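Local coordinates for CDA peptide synthetase I (Streptomyces coelicolor, PDB 5DU9), which contains a condensation domain of the CoA-dependent acyltransferase clan and forms part of a nonribosomal peptide synthetase, at residues His150-Gly155 against Ala167-Arg172. The protein carries 1 engineered substitution. Sequence-based numbering, arbitrary orientation.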
loop_
_atom_site.group_PDB
_atom_site.type_symbol
_atom_site.label_atom_id
_atom_site.label_comp_id
_atom_site.label_asym_id
_atom_site.label_seq_id
_atom_site.Cartn_x
_atom_site.Cartn_y
_atom_site.Cartn_z
ATOM N N HIS A 150 15.104 17.536 -0.726
ATOM C CA HIS A 150 14.822 16.776 -1.934
ATOM C C HIS A 150 13.578 15.917 -1.783
ATOM O O HIS A 150 13.074 15.705 -0.678
ATOM C CB HIS A 150 16.012 15.888 -2.304
ATOM C CG HIS A 150 17.130 16.628 -2.973
ATOM N ND1 HIS A 150 17.971 17.481 -2.294
ATOM C CD2 HIS A 150 17.538 16.644 -4.262
ATOM C CE1 HIS A 150 18.851 17.990 -3.136
ATOM N NE2 HIS A 150 18.614 17.496 -4.337
ATOM N N LEU A 151 13.088 15.432 -2.916
ATOM C CA LEU A 151 11.984 14.488 -2.937
ATOM C C LEU A 151 12.284 13.442 -3.994
ATOM O O LEU A 151 12.546 13.786 -5.146
ATOM C CB LEU A 151 10.659 15.204 -3.228
ATOM C CG LEU A 151 9.370 14.394 -3.075
ATOM C CD1 LEU A 151 8.216 15.313 -2.714
ATOM C CD2 LEU A 151 9.045 13.626 -4.350
ATOM N N TYR A 152 12.271 12.173 -3.595
ATOM C CA TYR A 152 12.448 11.073 -4.538
ATOM C C TYR A 152 11.106 10.421 -4.800
ATOM O O TYR A 152 10.493 9.886 -3.880
ATOM C CB TYR A 152 13.435 10.029 -4.007
ATOM C CG TYR A 152 13.808 8.994 -5.047
ATOM C CD1 TYR A 152 12.921 7.987 -5.412
ATOM C CD2 TYR A 152 15.042 9.038 -5.681
ATOM C CE1 TYR A 152 13.256 7.052 -6.374
ATOM C CE2 TYR A 152 15.386 8.105 -6.637
ATOM C CZ TYR A 152 14.489 7.116 -6.980
ATOM O OH TYR A 152 14.830 6.191 -7.939
ATOM N N TYR A 153 10.664 10.457 -6.056
ATOM C CA TYR A 153 9.400 9.849 -6.459
ATOM C C TYR A 153 9.612 8.489 -7.098
ATOM O O TYR A 153 10.388 8.345 -8.039
ATOM C CB TYR A 153 8.659 10.764 -7.435
ATOM C CG TYR A 153 7.524 10.101 -8.199
ATOM C CD1 TYR A 153 6.349 9.723 -7.561
ATOM C CD2 TYR A 153 7.620 9.885 -9.566
ATOM C CE1 TYR A 153 5.310 9.133 -8.262
ATOM C CE2 TYR A 153 6.585 9.297 -10.276
ATOM C CZ TYR A 153 5.431 8.930 -9.620
ATOM O OH TYR A 153 4.404 8.349 -10.335
ATOM N N LEU A 154 8.896 7.502 -6.572
ATOM C CA LEU A 154 8.866 6.159 -7.127
ATOM C C LEU A 154 7.468 5.868 -7.647
ATOM O O LEU A 154 6.540 5.641 -6.867
ATOM C CB LEU A 154 9.267 5.124 -6.075
ATOM C CG LEU A 154 9.096 3.653 -6.472
ATOM C CD1 LEU A 154 9.991 3.290 -7.641
ATOM C CD2 LEU A 154 9.369 2.744 -5.283
ATOM N N GLY A 155 7.326 5.900 -8.969
ATOM C CA GLY A 155 6.079 5.549 -9.620
ATOM C C GLY A 155 6.228 4.154 -10.180
ATOM O O GLY A 155 7.275 3.813 -10.723
ATOM N N ALA A 167 9.501 -0.258 0.179
ATOM C CA ALA A 167 10.464 -0.140 1.265
ATOM C C ALA A 167 11.748 -0.903 0.947
ATOM O O ALA A 167 12.845 -0.421 1.218
ATOM C CB ALA A 167 9.856 -0.642 2.570
ATOM N N LEU A 168 11.614 -2.095 0.368
ATOM C CA LEU A 168 12.790 -2.880 -0.006
ATOM C C LEU A 168 13.633 -2.114 -1.018
ATOM O O LEU A 168 14.864 -2.095 -0.937
ATOM C CB LEU A 168 12.391 -4.237 -0.585
ATOM C CG LEU A 168 11.796 -5.270 0.374
ATOM C CD1 LEU A 168 11.295 -6.470 -0.414
ATOM C CD2 LEU A 168 12.808 -5.708 1.418
ATOM N N PHE A 169 12.957 -1.479 -1.969
ATOM C CA PHE A 169 13.635 -0.697 -2.992
ATOM C C PHE A 169 14.406 0.478 -2.396
ATOM O O PHE A 169 15.590 0.661 -2.683
ATOM C CB PHE A 169 12.634 -0.172 -4.022
ATOM C CG PHE A 169 13.207 0.880 -4.926
ATOM C CD1 PHE A 169 13.971 0.524 -6.020
ATOM C CD2 PHE A 169 13.001 2.225 -4.667
ATOM C CE1 PHE A 169 14.514 1.490 -6.847
ATOM C CE2 PHE A 169 13.540 3.197 -5.491
ATOM C CZ PHE A 169 14.296 2.828 -6.582
ATOM N N TYR A 170 13.733 1.277 -1.572
ATOM C CA TYR A 170 14.339 2.491 -1.027
ATOM C C TYR A 170 15.580 2.173 -0.197
ATOM O O TYR A 170 16.598 2.857 -0.301
ATOM C CB TYR A 170 13.337 3.256 -0.163
ATOM C CG TYR A 170 12.258 4.006 -0.908
ATOM C CD1 TYR A 170 12.554 4.787 -2.017
ATOM C CD2 TYR A 170 10.941 3.950 -0.479
ATOM C CE1 TYR A 170 11.561 5.485 -2.685
ATOM C CE2 TYR A 170 9.948 4.640 -1.132
ATOM C CZ TYR A 170 10.262 5.410 -2.234
ATOM O OH TYR A 170 9.266 6.096 -2.890
ATOM N N GLU A 171 15.489 1.137 0.631
ATOM C CA GLU A 171 16.611 0.745 1.473
ATOM C C GLU A 171 17.810 0.329 0.629
ATOM O O GLU A 171 18.945 0.689 0.936
ATOM C CB GLU A 171 16.216 -0.397 2.414
ATOM C CG GLU A 171 15.272 0.019 3.533
ATOM C CD GLU A 171 15.336 -0.898 4.740
ATOM O OE1 GLU A 171 15.849 -2.030 4.611
ATOM O OE2 GLU A 171 14.869 -0.485 5.823
ATOM N N ARG A 172 17.560 -0.430 -0.432
ATOM C CA ARG A 172 18.640 -0.881 -1.306
ATOM C C ARG A 172 19.258 0.300 -2.052
ATOM O O ARG A 172 20.482 0.394 -2.183
ATOM C CB ARG A 172 18.133 -1.929 -2.300
ATOM C CG ARG A 172 19.156 -2.354 -3.346
ATOM C CD ARG A 172 20.431 -2.885 -2.712
ATOM N NE ARG A 172 21.394 -3.338 -3.713
ATOM C CZ ARG A 172 22.665 -3.628 -3.453
ATOM N NH1 ARG A 172 23.142 -3.508 -2.222
ATOM N NH2 ARG A 172 23.466 -4.030 -4.430
#
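L154 packs its isobutyl end against the ring of F169: L154 CD2 lies 3.7 Å from F169 CD2, and L154 CD1 sits above one face of that ring, off toward its rim. L154 CB meets the other aromatic of the helix, 3.3 Å from the phenol oxygen OH of Y170, while Y170 CZ rests just behind. With CG anti to the backbone N (chi1 172°), L154 has CD1 over the F169 face and CD2 at that ring's CD2, leaving CB for Y170 OH.

Two residues back on the strand, Y152 points the same way and also touches both rings. Y152 CD1 approaches the Y170 ring at its edge, 3.9 Å from Y170 CE1, whereas Y152 CE1 lies in the plane of the F169 ring at its rim, 4.0 Å from F169 CE2. Y152 OH continues along that edge, 3.7 Å from F169 CZ. The Y152 and F169 side chains cross at about a right angle.

The CA to CB bond of F169 is aimed at the strand; Y170 starts off to the side, and its torsion (chi1 -75°) brings the phenol end round. Both tyrosines are buried, and each phenol oxygen has a hydrogen-bond partner on a neighbouring strand: Y152 OH with ND1 of H140, Y170 OH with OG of S36.

Helix 163-182, which follows strand 149-157 in the chain, thus packs on the mixed sheet of the condensation-domain fold. The axes of 150-155 and 167-172 come within 11.0 Å, their directions 138° apart, so the helix runs back obliquely across the strand. Strand 149-157 lies between strands 138-146 and 33-40, and helix 46-58 adds L49 and L53 against Y152, and L53 and T56 against F169.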